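Local structure of periplasmic binding protein (Veillonella parvula, 4LJS) at residues P194-F199 against D226-E231; P245-L250 against H308-N313. The protein probably captures a ligand, perhaps a metal complex such as a siderophore or cobalamin, outside the cell membrane and delivers it to an ABC transporter. All blocks are in the same frame, centred on the assembly; numbering follows the deposited sequence.

Interaction 1: P194-F199 against D226-E231; sequences PPKALF and DVIDTE
Pro195 opens the pairing: its carbonyl O accepts the amide N of Asp226 at 2.8 Å. Level with Asp226, Lys196 sends its side chain to the same face of the sheet, and the two run side by side. CG of Lys196 stands anti to the backbone N (chi1 179°), and further bends bring CD within 3.5 Å of Asp226 OD2. The ammonium does not close a salt bridge, since NZ stays 4.7 Å from OD2; it makes a weak hydrogen bond to Gln243 O. CG of Lys196 also meets CG1 of Ile228, just past the partner strand, at 3.6 Å. Cutting Lys196 back to an alanine would probably uncover this isoleucine branch and leave the Asp226 carboxylate without its nearby positive charge. Ala197 then bonds both ways, its N reaching Asp226 O at 3.0 Å and its O receiving Ile228 N at 2.9 Å. Leu198 adds an apolar touch of CB on Ile228 CD1. By Phe199 the two chains have diverged, and a water bridges its N to Ile228 O, while ring atom CD1 meets Val227 CG1 obliquely. This is a short parallel strand pair, with strand 226-227 following helix 215-222 to join strand 196-203 in the mixed sheet of an alpha/beta lobe.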
ATOM      1  N   PRO A 194      15.302  17.768  13.071  1.00 50.08           N
ATOM      2  CA  PRO A 194      14.603  16.610  12.503  1.00 49.99           C
ATOM      3  C   PRO A 194      14.380  15.546  13.565  1.00 48.63           C
ATOM      4  O   PRO A 194      15.304  15.250  14.317  1.00 56.78           O
ATOM      5  CB  PRO A 194      15.584  16.083  11.449  1.00 49.07           C
ATOM      6  CG  PRO A 194      16.497  17.222  11.158  1.00 53.62           C
ATOM      7  CD  PRO A 194      16.616  17.982  12.443  1.00 52.51           C
ATOM      8  N   PRO A 195      13.164  14.987  13.636  1.00 48.36           N
ATOM      9  CA  PRO A 195      12.862  13.956  14.634  1.00 47.13           C
ATOM     10  C   PRO A 195      13.544  12.636  14.275  1.00 45.21           C
ATOM     11  O   PRO A 195      13.719  12.339  13.094  1.00 36.50           O
ATOM     12  CB  PRO A 195      11.342  13.813  14.529  1.00 50.11           C
ATOM     13  CG  PRO A 195      11.036  14.182  13.121  1.00 50.79           C
ATOM     14  CD  PRO A 195      12.007  15.278  12.770  1.00 42.86           C
ATOM     15  N   LYS A 196      13.939  11.865  15.283  1.00 49.02           N
ATOM     16  CA  LYS A 196      14.523  10.549  15.046  1.00 49.77           C
ATOM     17  C   LYS A 196      13.458   9.451  15.168  1.00 44.19           C
ATOM     18  O   LYS A 196      12.914   9.215  16.256  1.00 43.13           O
ATOM     19  CB  LYS A 196      15.690  10.289  16.008  1.00 53.37           C
ATOM     20  CG  LYS A 196      16.326   8.915  15.828  1.00 62.38           C
ATOM     21  CD  LYS A 196      17.839   8.980  15.653  1.00 65.44           C
ATOM     22  CE  LYS A 196      18.542   9.266  16.962  1.00 68.14           C
ATOM     23  NZ  LYS A 196      19.919   8.698  16.962  1.00 71.63           N
ATOM     24  N   ALA A 197      13.171   8.781  14.056  1.00 41.79           N
ATOM     25  CA  ALA A 197      12.076   7.814  14.000  1.00 39.98           C
ATOM     26  C   ALA A 197      12.534   6.356  13.916  1.00 44.01           C
ATOM     27  O   ALA A 197      13.564   6.046  13.308  1.00 43.01           O
ATOM     28  CB  ALA A 197      11.147   8.131  12.829  1.00 31.02           C
ATOM     29  N   LEU A 198      11.743   5.469  14.517  1.00 40.57           N
ATOM     30  CA  LEU A 198      11.958   4.034  14.405  1.00 39.35           C
ATOM     31  C   LEU A 198      10.697   3.342  13.911  1.00 40.42           C
ATOM     32  O   LEU A 198       9.626   3.509  14.494  1.00 42.96           O
ATOM     33  CB  LEU A 198      12.372   3.441  15.753  1.00 40.25           C
ATOM     34  CG  LEU A 198      12.451   1.914  15.779  1.00 39.45           C
ATOM     35  CD1 LEU A 198      13.616   1.419  14.928  1.00 40.24           C
ATOM     36  CD2 LEU A 198      12.543   1.390  17.206  1.00 39.11           C
ATOM     37  N   PHE A 199      10.828   2.568  12.834  1.00 40.25           N
ATOM     38  CA  PHE A 199       9.716   1.777  12.318  1.00 39.08           C
ATOM     39  C   PHE A 199       9.981   0.302  12.571  1.00 43.68           C
ATOM     40  O   PHE A 199      10.965  -0.256  12.078  1.00 38.60           O
ATOM     41  CB  PHE A 199       9.535   1.997  10.819  1.00 38.10           C
ATOM     42  CG  PHE A 199       9.247   3.420  10.442  1.00 41.15           C
ATOM     43  CD1 PHE A 199      10.277   4.340  10.304  1.00 40.93           C
ATOM     44  CD2 PHE A 199       7.949   3.836  10.207  1.00 39.61           C
ATOM     45  CE1 PHE A 199      10.013   5.650   9.945  1.00 38.24           C
ATOM     46  CE2 PHE A 199       7.675   5.144   9.849  1.00 42.35           C
ATOM     47  CZ  PHE A 199       8.710   6.055   9.722  1.00 37.92           C
ATOM     48  N   ASP A 226      14.870  11.671  10.650  1.00 41.30           N
ATOM     49  CA  ASP A 226      16.096  10.904  10.776  1.00 49.36           C
ATOM     50  C   ASP A 226      15.709   9.452  11.063  1.00 47.59           C
ATOM     51  O   ASP A 226      15.453   9.084  12.210  1.00 50.74           O
ATOM     52  CB  ASP A 226      16.963  11.488  11.899  1.00 53.40           C
ATOM     53  CG  ASP A 226      18.327  10.830  11.994  1.00 67.21           C
ATOM     54  OD1 ASP A 226      18.731  10.141  11.034  1.00 72.44           O
ATOM     55  OD2 ASP A 226      19.002  11.013  13.031  1.00 72.96           O
ATOM     56  N   VAL A 227      15.646   8.640  10.012  1.00 43.94           N
ATOM     57  CA  VAL A 227      15.168   7.269  10.133  1.00 41.79           C
ATOM     58  C   VAL A 227      16.265   6.336  10.628  1.00 42.83           C
ATOM     59  O   VAL A 227      17.341   6.258  10.039  1.00 46.47           O
ATOM     60  CB  VAL A 227      14.591   6.742   8.794  1.00 39.81           C
ATOM     61  CG1 VAL A 227      14.130   5.303   8.940  1.00 39.33           C
ATOM     62  CG2 VAL A 227      13.432   7.601   8.346  1.00 36.70           C
ATOM     63  N   ILE A 228      15.984   5.637  11.722  1.00 44.09           N
ATOM     64  CA  ILE A 228      16.916   4.662  12.281  1.00 47.51           C
ATOM     65  C   ILE A 228      16.982   3.407  11.414  1.00 54.20           C
ATOM     66  O   ILE A 228      15.951   2.894  10.977  1.00 56.11           O
ATOM     67  CB  ILE A 228      16.498   4.259  13.707  1.00 48.53           C
ATOM     68  CG1 ILE A 228      16.530   5.476  14.631  1.00 47.37           C
ATOM     69  CG2 ILE A 228      17.395   3.156  14.246  1.00 49.90           C
ATOM     70  CD1 ILE A 228      16.003   5.205  16.006  1.00 47.49           C
ATOM     71  N   ASP A 229      18.194   2.918  11.166  1.00 54.61           N
ATOM     72  CA  ASP A 229      18.386   1.699  10.385  1.00 57.81           C
ATOM     73  C   ASP A 229      19.716   1.037  10.719  1.00 59.76           C
ATOM     74  O   ASP A 229      20.772   1.489  10.280  1.00 60.58           O
ATOM     75  CB  ASP A 229      18.312   2.004   8.887  1.00 61.77           C
ATOM     76  CG  ASP A 229      18.316   0.749   8.027  1.00 70.07           C
ATOM     77  OD1 ASP A 229      18.256  -0.370   8.581  1.00 69.22           O
ATOM     78  OD2 ASP A 229      18.358   0.887   6.786  1.00 76.06           O
ATOM     79  N   THR A 230      19.657  -0.038  11.495  1.00 64.93           N
ATOM     80  CA  THR A 230      20.859  -0.761  11.891  1.00 71.76           C
ATOM     81  C   THR A 230      21.226  -1.841  10.876  1.00 76.42           C
ATOM     82  O   THR A 230      22.153  -2.619  11.098  1.00 81.16           O
ATOM     83  CB  THR A 230      20.690  -1.408  13.276  1.00 72.41           C
ATOM     84  OG1 THR A 230      19.538  -2.264  13.268  1.00 72.47           O
ATOM     85  CG2 THR A 230      20.522  -0.335  14.348  1.00 67.12           C
ATOM     86  N   GLU A 231      20.483  -1.887   9.774  1.00 75.49           N
ATOM     87  CA  GLU A 231      20.761  -2.814   8.677  1.00 75.37           C
ATOM     88  C   GLU A 231      20.798  -4.269   9.135  1.00 76.85           C
ATOM     89  O   GLU A 231      21.757  -4.990   8.875  1.00 79.59           O
ATOM     90  CB  GLU A 231      22.062  -2.433   7.975  1.00 79.10           C
ATOM     91  CG  GLU A 231      22.075  -0.996   7.493  1.00 77.49           C
ATOM     92  CD  GLU A 231      23.389  -0.608   6.860  1.00 87.72           C
ATOM     93  OE1 GLU A 231      24.390  -1.327   7.071  1.00 95.00           O
ATOM     94  OE2 GLU A 231      23.420   0.417   6.146  1.00 91.91           O
TER
HETATM   95  O   HOH W   1      13.236   2.576  11.271  1.00 39.71           O

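Interaction 2: P245-L250 against H308-N313; sequences PDVIFL and HGLYPN
Val247 and Phe249, two residues apart on one strand, both turn their side chains toward Gly309 and Leu310, the last turn of helix 299-310, in the helix-on-sheet packing of an alpha/beta lobe. The contact is small, buried and wholly apolar in its side chains. Val247 sits with CG1 in the crowded position between its backbone N and carbonyl carbon (chi1 53°), which aims that methyl at Leu310 and puts CG2 anti to the N. CG1 meets Leu310 CD2 at 3.8 Å, the two side chains crossing at about a right angle. The other methyl, CG2, comes to the carbonyl O of Gly309, an oxygen that is also held by a hydrogen bond from Arg283 NH2.

The ring of Phe249 extends from the strand to the helix backbone. Leu310 CD2 approaches the ring at its edge, close to the ring plane, 4.1 Å from CE2. One leucine methyl therefore fits against both the valine and the phenylalanine. Leu310 reaches this position although its CB does not point at the strand: CD1 continues the chain, anti to CA (chi2 173°), and the other branch, CD2, turns to the strand, while the side chain also touches Ala197 of the adjoining strand. Gly309 lets the helix come close, because a methyl on its CA would fall about 2.8 Å from Phe249 CE1; as it is, the glycine CA lies obliquely to the ring, 4.1 Å from CZ.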
ATOM      1  N   PRO A 245      14.945   6.578  19.649  1.00 57.36           N
ATOM      2  CA  PRO A 245      14.047   7.351  18.786  1.00 55.75           C
ATOM      3  C   PRO A 245      13.139   8.295  19.569  1.00 54.84           C
ATOM      4  O   PRO A 245      12.722   7.970  20.680  1.00 53.82           O
ATOM      5  CB  PRO A 245      13.200   6.271  18.110  1.00 55.27           C
ATOM      6  CG  PRO A 245      13.233   5.115  19.063  1.00 53.61           C
ATOM      7  CD  PRO A 245      14.597   5.145  19.677  1.00 51.65           C
ATOM      8  N   ASP A 246      12.849   9.450  18.977  1.00 44.86           N
ATOM      9  CA  ASP A 246      11.842  10.376  19.484  1.00 48.83           C
ATOM     10  C   ASP A 246      10.425   9.837  19.332  1.00 50.45           C
ATOM     11  O   ASP A 246       9.535  10.203  20.099  1.00 48.61           O
ATOM     12  CB  ASP A 246      11.917  11.692  18.718  1.00 44.35           C
ATOM     13  CG  ASP A 246      13.260  12.353  18.838  1.00 52.17           C
ATOM     14  OD1 ASP A 246      13.775  12.442  19.973  1.00 56.06           O
ATOM     15  OD2 ASP A 246      13.801  12.774  17.795  1.00 58.09           O
ATOM     16  N   VAL A 247      10.223   8.998  18.316  1.00 46.80           N
ATOM     17  CA  VAL A 247       8.906   8.450  17.998  1.00 38.25           C
ATOM     18  C   VAL A 247       9.042   7.046  17.393  1.00 44.49           C
ATOM     19  O   VAL A 247       9.883   6.809  16.523  1.00 44.72           O
ATOM     20  CB  VAL A 247       8.112   9.387  17.045  1.00 45.61           C
ATOM     21  CG1 VAL A 247       8.934   9.732  15.807  1.00 46.86           C
ATOM     22  CG2 VAL A 247       6.783   8.768  16.646  1.00 43.15           C
ATOM     23  N   ILE A 248       8.235   6.112  17.886  1.00 40.88           N
ATOM     24  CA  ILE A 248       8.227   4.757  17.361  1.00 42.62           C
ATOM     25  C   ILE A 248       6.956   4.500  16.573  1.00 46.24           C
ATOM     26  O   ILE A 248       5.854   4.784  17.038  1.00 51.11           O
ATOM     27  CB  ILE A 248       8.300   3.720  18.484  1.00 45.06           C
ATOM     28  CG1 ILE A 248       9.635   3.827  19.221  1.00 45.97           C
ATOM     29  CG2 ILE A 248       8.103   2.307  17.924  1.00 46.04           C
ATOM     30  CD1 ILE A 248       9.740   2.911  20.420  1.00 49.20           C
ATOM     31  N   PHE A 249       7.110   3.961  15.374  1.00 46.27           N
ATOM     32  CA  PHE A 249       5.955   3.488  14.628  1.00 40.41           C
ATOM     33  C   PHE A 249       5.876   1.971  14.699  1.00 41.98           C
ATOM     34  O   PHE A 249       6.810   1.265  14.309  1.00 46.00           O
ATOM     35  CB  PHE A 249       5.993   4.000  13.193  1.00 29.64           C
ATOM     36  CG  PHE A 249       5.852   5.490  13.098  1.00 32.69           C
ATOM     37  CD1 PHE A 249       4.602   6.089  13.206  1.00 33.99           C
ATOM     38  CD2 PHE A 249       6.964   6.298  12.953  1.00 35.29           C
ATOM     39  CE1 PHE A 249       4.462   7.454  13.140  1.00 30.37           C
ATOM     40  CE2 PHE A 249       6.831   7.671  12.879  1.00 38.06           C
ATOM     41  CZ  PHE A 249       5.578   8.252  12.974  1.00 38.60           C
ATOM     42  N   LEU A 250       4.767   1.484  15.243  1.00 41.29           N
ATOM     43  CA  LEU A 250       4.505   0.050  15.326  1.00 48.78           C
ATOM     44  C   LEU A 250       3.697  -0.405  14.117  1.00 45.48           C
ATOM     45  O   LEU A 250       2.497  -0.132  14.016  1.00 44.57           O
ATOM     46  CB  LEU A 250       3.743  -0.286  16.608  1.00 52.10           C
ATOM     47  CG  LEU A 250       4.468  -0.071  17.938  1.00 58.40           C
ATOM     48  CD1 LEU A 250       3.609  -0.578  19.089  1.00 60.28           C
ATOM     49  CD2 LEU A 250       5.827  -0.757  17.936  1.00 57.12           C
ATOM     50  N   HIS A 308       1.933  13.154  11.150  1.00 36.49           N
ATOM     51  CA  HIS A 308       1.310  13.571  12.399  1.00 38.08           C
ATOM     52  C   HIS A 308       2.103  13.084  13.612  1.00 38.79           C
ATOM     53  O   HIS A 308       2.224  13.804  14.596  1.00 34.85           O
ATOM     54  CB  HIS A 308      -0.152  13.115  12.472  1.00 33.62           C
ATOM     55  CG  HIS A 308      -1.076  13.916  11.600  1.00 40.86           C
ATOM     56  ND1 HIS A 308      -0.750  14.293  10.313  1.00 38.30           N
ATOM     57  CD2 HIS A 308      -2.318  14.407  11.832  1.00 38.07           C
ATOM     58  CE1 HIS A 308      -1.750  14.982   9.790  1.00 33.60           C
ATOM     59  NE2 HIS A 308      -2.712  15.068  10.693  1.00 39.60           N
ATOM     60  N   GLY A 309       2.661  11.876  13.526  1.00 30.55           N
ATOM     61  CA  GLY A 309       3.516  11.355  14.580  1.00 27.22           C
ATOM     62  C   GLY A 309       4.893  12.007  14.647  1.00 38.81           C
ATOM     63  O   GLY A 309       5.464  12.178  15.731  1.00 38.98           O
ATOM     64  N   LEU A 310       5.444  12.369  13.489  1.00 32.44           N
ATOM     65  CA  LEU A 310       6.763  12.994  13.454  1.00 30.61           C
ATOM     66  C   LEU A 310       6.690  14.421  13.970  1.00 30.88           C
ATOM     67  O   LEU A 310       7.574  14.869  14.698  1.00 40.83           O
ATOM     68  CB  LEU A 310       7.336  12.996  12.032  1.00 35.10           C
ATOM     69  CG  LEU A 310       7.820  11.665  11.462  1.00 38.85           C
ATOM     70  CD1 LEU A 310       8.192  11.839   9.995  1.00 34.55           C
ATOM     71  CD2 LEU A 310       8.999  11.133  12.275  1.00 36.37           C
ATOM     72  N   TYR A 311       5.620  15.126  13.610  1.00 31.23           N
ATOM     73  CA  TYR A 311       5.520  16.549  13.931  1.00 37.18           C
ATOM     74  C   TYR A 311       4.255  16.951  14.703  1.00 41.67           C
ATOM     75  O   TYR A 311       3.409  17.665  14.172  1.00 44.80           O
ATOM     76  CB  TYR A 311       5.645  17.357  12.637  1.00 31.21           C
ATOM     77  CG  TYR A 311       6.913  17.044  11.873  1.00 36.64           C
ATOM     78  CD1 TYR A 311       8.137  17.560  12.282  1.00 32.65           C
ATOM     79  CD2 TYR A 311       6.895  16.214  10.754  1.00 32.45           C
ATOM     80  CE1 TYR A 311       9.298  17.279  11.590  1.00 39.88           C
ATOM     81  CE2 TYR A 311       8.067  15.928  10.051  1.00 32.83           C
ATOM     82  CZ  TYR A 311       9.262  16.465  10.475  1.00 37.13           C
ATOM     83  OH  TYR A 311      10.434  16.190   9.797  1.00 40.25           O
ATOM     84  N   PRO A 312       4.142  16.515  15.973  1.00 44.84           N
ATOM     85  CA  PRO A 312       2.952  16.736  16.811  1.00 43.48           C
ATOM     86  C   PRO A 312       2.610  18.213  16.995  1.00 45.98           C
ATOM     87  O   PRO A 312       1.447  18.553  17.218  1.00 51.85           O
ATOM     88  CB  PRO A 312       3.356  16.142  18.170  1.00 40.66           C
ATOM     89  CG  PRO A 312       4.489  15.231  17.876  1.00 46.93           C
ATOM     90  CD  PRO A 312       5.218  15.843  16.722  1.00 45.52           C
ATOM     91  N   ASN A 313       3.607  19.084  16.914  1.00 40.70           N
ATOM     92  CA  ASN A 313       3.350  20.512  17.057  1.00 48.25           C
ATOM     93  C   ASN A 313       2.692  21.118  15.827  1.00 44.55           C
ATOM     94  O   ASN A 313       1.918  22.066  15.935  1.00 47.32           O
ATOM     95  CB  ASN A 313       4.630  21.270  17.406  1.00 56.45           C
ATOM     96  CG  ASN A 313       5.076  21.022  18.828  1.00 69.64           C
ATOM     97  OD1 ASN A 313       4.250  20.850  19.727  1.00 72.11           O
ATOM     98  ND2 ASN A 313       6.387  20.991  19.041  1.00 76.52           N
TER

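How the interactions relate
Interactions 1 and 2, whose centres lie 11 Å apart, meet through strand 196-203, which pairs with strand 226-227 in the first and, on its other edge, with strand 247-252, which carries Val247 and Phe249 of interaction 2. Leu198 O and Phe249 N, 2.7 Å apart, join strands 196-203 and 247-252. At the beginning of these strands, Asp246 OD2 takes the amide N of Lys196, also at 2.7 Å. On the face of Ala197 and Val227, the rings of Phe199 and Phe249 stack, with CE2 of Phe199 3.4 Å from CD2 of Phe249, and helix 299-310 covers them. The centres of the two contacts lie about 21 and 20 Å from the centre of the chain.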